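Local coordinates for pancreatic lipase related protein 2 (Equus caballus, PDB 1W52) that probably hydrolyses galactolipids and triacylglycerols, as a calcium-binding lipase of the alpha/beta-hydrolase superfamily, releasing fatty acids from the glycerol backbone, at residues Val3-Leu8 with Pro29-Glu34; Gln51-Arg56 with Ala131-Gln136; Val401-Asn406 with Val445-Tyr450. One frame throughout, in Å; residues are numbered along the deposited sequence.

Contact 1. Residues Val3-Leu8 with Pro29-Glu34; sequences VCYTPL and PWSPEE
The N-terminal hairpin of the lipase domain meets the capped start of helix 32-35 here, and the side chain of Tyr5 lies against Ser31 and Pro32 at the cap. Pro32 CD sits over one face of the Tyr5 ring, 24° off the ring normal and displaced toward the rim, as expected of a CH-pi contact; the proline is modelled too near the ring for the distance to carry weight. With CG set beside its backbone N (chi1 -81°), the tyrosine reaches across to the other segment. Beyond the ring, Tyr5 OH ends against CA and CB of Ser31, with Trp30 O 3.6 Å from Tyr5 OH, but no hydrogen bond joins the two segments. The CG corner of the same proline also meets Leu8, whose CD1 lies 3.8 Å from Pro32 CG, the two side chains running past one another in opposing senses.

What holds the helix end is a capping box. Ser31 is the N-cap residue, and Glu34 N donates to Ser31 OG over 2.9 Å with an angle of 151° at the hydrogen. The return bond, from Ser31 N to Glu34 OE2, is weak at 3.1 Å, and Ser31 OG also gives a weak bond to Glu34 OE2. At the exposed margin, Thr6 CG2 approaches Glu33 OE2 to 3.8 Å, the two side chains meeting head-on and the glutamate chain bending at its second torsion. The hydroxyl of Thr6 is engaged by Arg56 instead. Strand 3-5 pairs antiparallel with strand 9-11, and the disulfide from Cys4 to Cys10 ties the two together. Behind Pro29 and Leu8 runs helix 116-141, whose Ile125 and Glu129 touch them respectively.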
# COMPACT_ATOMS: atom_id res chain seq x y z
N VAL A 3 -10.03 -13.73 -31.69
CA VAL A 3 -9.18 -13.08 -32.72
C VAL A 3 -7.71 -13.20 -32.38
O VAL A 3 -7.36 -13.00 -31.22
CB VAL A 3 -9.44 -11.60 -32.85
CG1 VAL A 3 -10.84 -11.39 -33.31
CG2 VAL A 3 -9.19 -10.87 -31.54
N CYS A 4 -6.85 -13.51 -33.34
CA CYS A 4 -5.45 -13.75 -32.99
C CYS A 4 -4.59 -12.61 -33.35
O CYS A 4 -5.00 -11.76 -34.12
CB CYS A 4 -4.92 -15.00 -33.63
SG CYS A 4 -5.95 -16.31 -33.08
N TYR A 5 -3.39 -12.59 -32.77
CA TYR A 5 -2.49 -11.50 -33.05
C TYR A 5 -1.03 -11.95 -33.02
O TYR A 5 -0.68 -12.99 -32.42
CB TYR A 5 -2.69 -10.36 -32.06
CG TYR A 5 -3.85 -9.40 -32.34
CD1 TYR A 5 -3.74 -8.42 -33.32
CD2 TYR A 5 -5.03 -9.45 -31.59
CE1 TYR A 5 -4.77 -7.53 -33.54
CE2 TYR A 5 -6.07 -8.57 -31.81
CZ TYR A 5 -5.93 -7.62 -32.78
OH TYR A 5 -6.95 -6.74 -32.99
N THR A 6 -0.23 -11.08 -33.66
CA THR A 6 1.21 -11.20 -33.97
C THR A 6 1.90 -12.46 -33.37
O THR A 6 1.66 -13.54 -33.96
CB THR A 6 1.95 -9.80 -33.69
OG1 THR A 6 1.63 -9.32 -32.38
CG2 THR A 6 1.43 -8.65 -34.59
N PRO A 7 2.76 -12.36 -32.31
CA PRO A 7 3.18 -13.56 -31.55
C PRO A 7 2.42 -13.81 -30.25
O PRO A 7 2.78 -14.70 -29.48
CB PRO A 7 4.63 -13.22 -31.21
CG PRO A 7 4.66 -11.73 -31.07
CD PRO A 7 3.50 -11.18 -31.83
N LEU A 8 1.40 -13.00 -30.01
CA LEU A 8 0.72 -12.99 -28.72
C LEU A 8 -0.37 -14.05 -28.65
O LEU A 8 -0.87 -14.38 -27.58
CB LEU A 8 0.13 -11.61 -28.48
CG LEU A 8 1.01 -10.42 -28.82
CD1 LEU A 8 0.22 -9.15 -28.50
CD2 LEU A 8 2.32 -10.46 -28.09
N PRO A 29 -10.49 -7.66 -27.07
CA PRO A 29 -9.38 -6.71 -26.98
C PRO A 29 -9.20 -5.97 -28.23
O PRO A 29 -9.60 -6.45 -29.25
CB PRO A 29 -8.18 -7.61 -26.75
CG PRO A 29 -8.76 -8.77 -26.00
CD PRO A 29 -10.12 -9.01 -26.61
N TRP A 30 -8.59 -4.81 -28.14
CA TRP A 30 -8.15 -4.03 -29.27
C TRP A 30 -6.96 -4.73 -29.89
O TRP A 30 -6.66 -5.86 -29.56
CB TRP A 30 -7.74 -2.61 -28.81
CG TRP A 30 -8.91 -1.67 -28.70
CD1 TRP A 30 -10.23 -1.97 -28.89
CD2 TRP A 30 -8.87 -0.28 -28.40
NE1 TRP A 30 -11.00 -0.86 -28.74
CE2 TRP A 30 -10.19 0.20 -28.44
CE3 TRP A 30 -7.85 0.62 -28.13
CZ2 TRP A 30 -10.52 1.53 -28.18
CZ3 TRP A 30 -8.19 1.95 -27.88
CH2 TRP A 30 -9.51 2.38 -27.91
N SER A 31 -6.30 -4.08 -30.84
CA SER A 31 -5.14 -4.67 -31.47
C SER A 31 -3.91 -4.15 -30.75
O SER A 31 -3.96 -3.06 -30.19
CB SER A 31 -5.10 -4.26 -32.93
OG SER A 31 -4.72 -2.89 -33.04
N PRO A 32 -2.80 -4.89 -30.78
CA PRO A 32 -1.53 -4.44 -30.19
C PRO A 32 -1.14 -3.07 -30.61
O PRO A 32 -0.62 -2.27 -29.81
CB PRO A 32 -0.53 -5.44 -30.75
CG PRO A 32 -1.35 -6.71 -30.89
CD PRO A 32 -2.68 -6.24 -31.38
N GLU A 33 -1.39 -2.83 -31.89
CA GLU A 33 -1.07 -1.58 -32.57
C GLU A 33 -1.94 -0.44 -32.00
O GLU A 33 -1.43 0.65 -31.72
CB GLU A 33 -1.28 -1.75 -34.11
CG GLU A 33 -0.36 -2.77 -34.85
CD GLU A 33 -0.90 -4.21 -34.96
OE1 GLU A 33 -2.13 -4.40 -35.09
OE2 GLU A 33 -0.09 -5.18 -34.95
N GLU A 34 -3.25 -0.75 -31.85
CA GLU A 34 -4.32 0.15 -31.32
C GLU A 34 -4.10 0.57 -29.85
O GLU A 34 -4.36 1.74 -29.48
CB GLU A 34 -5.75 -0.50 -31.46
CG GLU A 34 -6.35 -0.49 -32.88
CD GLU A 34 -7.75 -1.14 -33.02
OE1 GLU A 34 -8.70 -0.40 -33.36
OE2 GLU A 34 -7.91 -2.37 -32.87

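Contact 2. Residues Gln51-Arg56 with Ala131-Gln136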
# COMPACT_ATOMS: atom_id res chain seq x y z
N GLN A 51 15.02 3.79 -22.57
CA GLN A 51 15.41 3.19 -23.79
C GLN A 51 14.24 2.41 -24.30
O GLN A 51 13.84 1.43 -23.70
CB GLN A 51 16.63 2.30 -23.57
CG GLN A 51 17.87 3.06 -22.98
CD GLN A 51 19.20 2.44 -23.36
OE1 GLN A 51 19.57 1.38 -22.86
NE2 GLN A 51 19.93 3.11 -24.26
N LEU A 52 13.69 2.85 -25.41
CA LEU A 52 12.60 2.12 -25.97
C LEU A 52 13.12 0.77 -26.39
O LEU A 52 13.97 0.67 -27.26
CB LEU A 52 11.97 2.85 -27.15
CG LEU A 52 10.65 2.26 -27.66
CD1 LEU A 52 9.64 1.96 -26.53
CD2 LEU A 52 10.00 3.19 -28.71
N ILE A 53 12.65 -0.27 -25.73
CA ILE A 53 12.99 -1.63 -26.11
C ILE A 53 11.76 -2.32 -26.65
O ILE A 53 10.64 -1.82 -26.49
CB ILE A 53 13.54 -2.40 -24.90
CG1 ILE A 53 12.46 -2.61 -23.82
CG2 ILE A 53 14.72 -1.63 -24.29
CD1 ILE A 53 12.90 -3.47 -22.65
N THR A 54 11.95 -3.49 -27.24
CA THR A 54 10.88 -4.19 -27.93
C THR A 54 11.17 -5.65 -27.96
O THR A 54 12.25 -6.05 -28.32
CB THR A 54 10.87 -3.78 -29.38
OG1 THR A 54 10.91 -2.36 -29.52
CG2 THR A 54 9.60 -4.19 -30.03
N ALA A 55 10.18 -6.48 -27.67
CA ALA A 55 10.40 -7.92 -27.67
C ALA A 55 10.32 -8.41 -29.12
O ALA A 55 10.51 -9.60 -29.43
CB ALA A 55 9.38 -8.65 -26.74
N ARG A 56 10.04 -7.47 -30.01
CA ARG A 56 9.86 -7.80 -31.42
C ARG A 56 11.20 -7.75 -32.15
O ARG A 56 11.40 -8.49 -33.11
CB ARG A 56 8.88 -6.82 -32.07
CG ARG A 56 7.64 -6.61 -31.26
CD ARG A 56 6.40 -6.43 -32.06
NE ARG A 56 5.31 -6.02 -31.19
CZ ARG A 56 4.08 -6.49 -31.27
NH1 ARG A 56 3.74 -7.39 -32.19
NH2 ARG A 56 3.18 -6.03 -30.42
N ALA A 131 4.39 -10.46 -20.71
CA ALA A 131 4.73 -11.88 -20.70
C ALA A 131 5.70 -12.21 -21.83
O ALA A 131 6.76 -12.70 -21.58
CB ALA A 131 3.51 -12.75 -20.81
N TYR A 132 5.35 -11.92 -23.07
CA TYR A 132 6.23 -12.13 -24.23
C TYR A 132 7.64 -11.60 -24.15
O TYR A 132 8.58 -12.30 -24.55
CB TYR A 132 5.63 -11.48 -25.46
CG TYR A 132 6.36 -11.77 -26.73
CD1 TYR A 132 6.59 -13.09 -27.16
CD2 TYR A 132 6.82 -10.71 -27.51
CE1 TYR A 132 7.26 -13.34 -28.33
CE2 TYR A 132 7.49 -10.95 -28.68
CZ TYR A 132 7.69 -12.25 -29.09
OH TYR A 132 8.35 -12.40 -30.27
N LEU A 133 7.76 -10.35 -23.71
CA LEU A 133 9.05 -9.70 -23.45
C LEU A 133 9.85 -10.43 -22.40
O LEU A 133 11.05 -10.53 -22.52
CB LEU A 133 8.84 -8.29 -22.93
CG LEU A 133 10.09 -7.55 -22.48
CD1 LEU A 133 11.21 -7.80 -23.44
CD2 LEU A 133 9.82 -6.01 -22.42
N ILE A 134 9.17 -10.94 -21.37
CA ILE A 134 9.80 -11.81 -20.40
C ILE A 134 10.17 -13.16 -20.99
O ILE A 134 11.25 -13.60 -20.70
CB ILE A 134 8.92 -12.01 -19.18
CG1 ILE A 134 8.85 -10.72 -18.38
CG2 ILE A 134 9.46 -13.06 -18.29
CD1 ILE A 134 7.52 -10.58 -17.59
N GLN A 135 9.32 -13.79 -21.81
CA GLN A 135 9.62 -15.10 -22.46
C GLN A 135 10.86 -14.99 -23.32
O GLN A 135 11.44 -16.00 -23.68
CB GLN A 135 8.48 -15.60 -23.39
CG GLN A 135 7.07 -15.88 -22.76
CD GLN A 135 5.87 -15.62 -23.74
OE1 GLN A 135 6.03 -15.70 -24.96
NE2 GLN A 135 4.69 -15.29 -23.18
N GLN A 136 11.24 -13.75 -23.66
CA GLN A 136 12.46 -13.44 -24.40
C GLN A 136 13.49 -12.60 -23.65
O GLN A 136 14.20 -11.78 -24.22
CB GLN A 136 12.07 -12.63 -25.60
CG GLN A 136 11.25 -13.38 -26.51
CD GLN A 136 11.35 -12.78 -27.82
OE1 GLN A 136 11.90 -11.68 -27.96
NE2 GLN A 136 10.84 -13.47 -28.81
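The backbones come closest where Ala55, just past the end of strand 50-53, passes Leu133 of helix 116-141, their CA atoms 4.8 Å apart. At this separation the methyl of Ala55 is directed toward the helix. Ala55 CB lies 3.5 Å from Leu133 CA and 3.9 Å from Leu133 CB, so the methyl rests on the helix backbone as much as on the leucine. The same methyl also touches Tyr132, whose CD2 is 3.4 Å from Ala55 CB, at an angle that is neither face-on nor edge-on. With its CG opposite the backbone N (chi1 -174°), Tyr132 brings its ring beside Ala55, and Tyr132 CE2 comes 3.4 Å from the carbonyl oxygen Ala55 O.

Two layers of the alpha/beta-hydrolase fold are joined by this contact: strand 50-53 is an outermost strand of the central mixed sheet, bound to strand 38-43 by backbone hydrogen bonds between Gln51 and Leu41, and helix 116-141 connects the parallel strands 102-107 and 148-153, the second of which leads to the predicted nucleophile Ser154. The strand itself takes part through Ile53. Its CD1 reaches Leu133 CD2 at 4.0 Å, the two branched chains crossing at about a right angle, and Phe39 of the next strand touches both of them, which continues the apolar layer under the helix. A CG trans to the backbone N (chi1 174°) lets Leu133 turn CD1 to Ala55 CB, at 3.9 Å, and CD2 to Ile53. Outside the apolar patch, the CA-CB bond of Arg56 is directed away from the helix, yet its guanidinium forms a salt bridge with Glu129, earlier on the same helix, and a hydrogen bond with Thr6.

Contact 3. Residues Val401-Asn406 with Val445-Tyr450; sequences VKFVWN and VEQSLY
Phe403 and Gln447 mark the denser, inward side of this contact, where two irregular segments of the C-terminal PLAT/LH2 domain run nearly antiparallel, their end-to-end directions 153° apart. The aromatic ring and the amide lie side by side and point the same way, with Phe403 CD2 3.7 Å from Gln447 NE2, although the placing of the amide is approximate. Phe403 gets there with CG opposite its backbone N (chi1 -154°). On the same buried side, Val401 CG2 meets Leu449 CB at a longer 4.3 Å. The backbones approach without any hydrogen bond between them: Glu446 CA comes 3.2 Å from Lys402 O, and Val404 CA comes 3.2 Å from Val445 O, both of the CA-H...O kind. A roughly antiparallel course is consistent with a PLAT beta-sandwich, but neither segment forms regular strand across the contact.

The solvent-facing side is less securely modelled, with Glu446 its exposed edge. Val404 CG2 touches Glu446 CG at 3.8 Å, the two chains side by side and heading the same way. The bent chain of Lys402 runs toward Ser448, though the amino group is modelled too close to the serine hydroxyl, so its end is doubtful; Arg363, a like charge, also lies near the lysine. Ser448 centres an inverse gamma turn, which bends this segment before strand 450-451.

Around the contact, Phe435 of strand 435-436 packs against both Val401 and Leu449, and Cys436 of that strand bonds through the backbone with Tyr450, while Trp405 NE1 donates to Gln442 O in the preceding loop.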
# COMPACT_ATOMS: atom_id res chain seq x y z
N VAL A 401 8.08 12.72 27.91
CA VAL A 401 6.64 13.00 27.70
C VAL A 401 6.24 14.37 28.29
O VAL A 401 7.10 15.06 28.86
CB VAL A 401 5.66 11.87 28.28
CG1 VAL A 401 6.20 10.47 28.06
CG2 VAL A 401 5.31 12.07 29.77
N LYS A 402 4.95 14.76 28.15
CA LYS A 402 4.45 16.04 28.72
C LYS A 402 3.09 16.03 29.45
O LYS A 402 2.88 16.84 30.35
CB LYS A 402 4.46 17.16 27.66
CG LYS A 402 5.81 17.90 27.52
CD LYS A 402 6.54 18.13 28.87
CE LYS A 402 8.07 18.07 28.72
NZ LYS A 402 8.81 18.04 30.02
N PHE A 403 2.18 15.12 29.13
CA PHE A 403 0.83 15.07 29.78
C PHE A 403 -0.07 16.29 29.38
O PHE A 403 -0.03 16.76 28.23
CB PHE A 403 0.93 14.94 31.32
CG PHE A 403 -0.26 14.27 31.97
CD1 PHE A 403 -0.70 13.03 31.55
CD2 PHE A 403 -0.94 14.86 33.02
CE1 PHE A 403 -1.80 12.39 32.15
CE2 PHE A 403 -2.04 14.21 33.62
CZ PHE A 403 -2.46 12.98 33.18
N VAL A 404 -1.02 16.75 30.29
CA VAL A 404 -1.92 17.93 30.20
C VAL A 404 -3.29 17.33 30.38
O VAL A 404 -3.49 16.11 30.24
CB VAL A 404 -1.94 18.74 28.85
CG1 VAL A 404 -3.11 19.71 28.83
CG2 VAL A 404 -0.66 19.55 28.69
N TRP A 405 -4.26 17.92 30.80
CA TRP A 405 -5.60 17.38 30.85
C TRP A 405 -6.61 18.48 31.20
O TRP A 405 -6.29 19.49 31.87
CB TRP A 405 -5.70 16.16 31.79
CG TRP A 405 -5.58 16.49 33.21
CD1 TRP A 405 -4.51 17.08 33.84
CD2 TRP A 405 -6.57 16.26 34.22
NE1 TRP A 405 -4.77 17.21 35.18
CE2 TRP A 405 -6.03 16.73 35.45
CE3 TRP A 405 -7.87 15.71 34.22
CZ2 TRP A 405 -6.73 16.65 36.66
CZ3 TRP A 405 -8.57 15.65 35.43
CH2 TRP A 405 -8.00 16.12 36.63
N ASN A 406 -7.83 18.27 30.73
CA ASN A 406 -8.84 19.29 30.71
C ASN A 406 -10.14 18.72 31.25
O ASN A 406 -10.23 17.52 31.52
CB ASN A 406 -8.98 19.79 29.28
CG ASN A 406 -7.73 20.50 28.79
OD1 ASN A 406 -6.97 19.98 27.99
ND2 ASN A 406 -7.51 21.71 29.30
N VAL A 445 -1.45 20.78 33.66
CA VAL A 445 -0.01 20.97 33.89
C VAL A 445 0.78 20.20 32.81
O VAL A 445 0.22 19.38 32.09
CB VAL A 445 0.40 20.52 35.34
CG1 VAL A 445 1.80 21.04 35.72
CG2 VAL A 445 -0.61 21.01 36.38
N GLU A 446 2.07 20.50 32.68
CA GLU A 446 2.96 19.66 31.89
C GLU A 446 3.91 18.84 32.80
O GLU A 446 5.14 18.75 32.56
CB GLU A 446 3.69 20.49 30.84
CG GLU A 446 2.72 20.98 29.77
CD GLU A 446 3.20 22.24 29.07
OE1 GLU A 446 3.49 23.23 29.77
OE2 GLU A 446 3.29 22.24 27.83
N GLN A 447 3.29 18.26 33.85
CA GLN A 447 3.84 17.24 34.75
C GLN A 447 4.70 16.23 33.99
O GLN A 447 4.19 15.19 33.59
CB GLN A 447 2.67 16.53 35.48
CG GLN A 447 2.85 15.04 35.87
CD GLN A 447 1.54 14.36 36.21
OE1 GLN A 447 1.45 13.13 36.29
NE2 GLN A 447 0.53 15.15 36.41
N SER A 448 5.99 16.53 33.80
CA SER A 448 6.83 15.69 32.93
C SER A 448 7.29 14.40 33.65
O SER A 448 8.33 14.39 34.30
CB SER A 448 8.02 16.48 32.38
OG SER A 448 7.61 17.75 31.91
N LEU A 449 6.50 13.32 33.55
CA LEU A 449 6.88 12.03 34.14
C LEU A 449 8.24 11.59 33.53
O LEU A 449 8.53 11.95 32.38
CB LEU A 449 5.77 10.98 33.91
CG LEU A 449 4.82 10.64 35.07
CD1 LEU A 449 3.70 11.66 35.23
CD2 LEU A 449 4.21 9.25 34.99
N TYR A 450 9.08 10.86 34.28
CA TYR A 450 10.42 10.54 33.78
C TYR A 450 10.89 9.12 34.13
O TYR A 450 10.25 8.46 34.93
CB TYR A 450 11.42 11.63 34.23
CG TYR A 450 11.77 12.65 33.13
CD1 TYR A 450 12.98 12.58 32.41
CD2 TYR A 450 10.89 13.68 32.81
CE1 TYR A 450 13.28 13.52 31.42
CE2 TYR A 450 11.18 14.61 31.82
CZ TYR A 450 12.37 14.53 31.13
OH TYR A 450 12.63 15.47 30.17

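Contacts 1 and 2 belong to one region of the lipase domain and touch: Arg56 of contact 2 probably hydrogen-bonds Thr6 of contact 1, and Pro7 packs on Tyr132. Helix 116-141 serves both, as a backdrop to contact 1 and as a partner in contact 2. Contact 2 is the buried one, mainly apolar, whereas contact 1 is only partly buried and sets an aromatic ring against a capped helix start. Contact 3 stands in the PLAT/LH2 domain on the opposite side of the chain's centre, its nearest atoms about 50 Å from contact 2; partly buried, it combines backbone CA-H...O approaches with side-chain contacts between irregular segments.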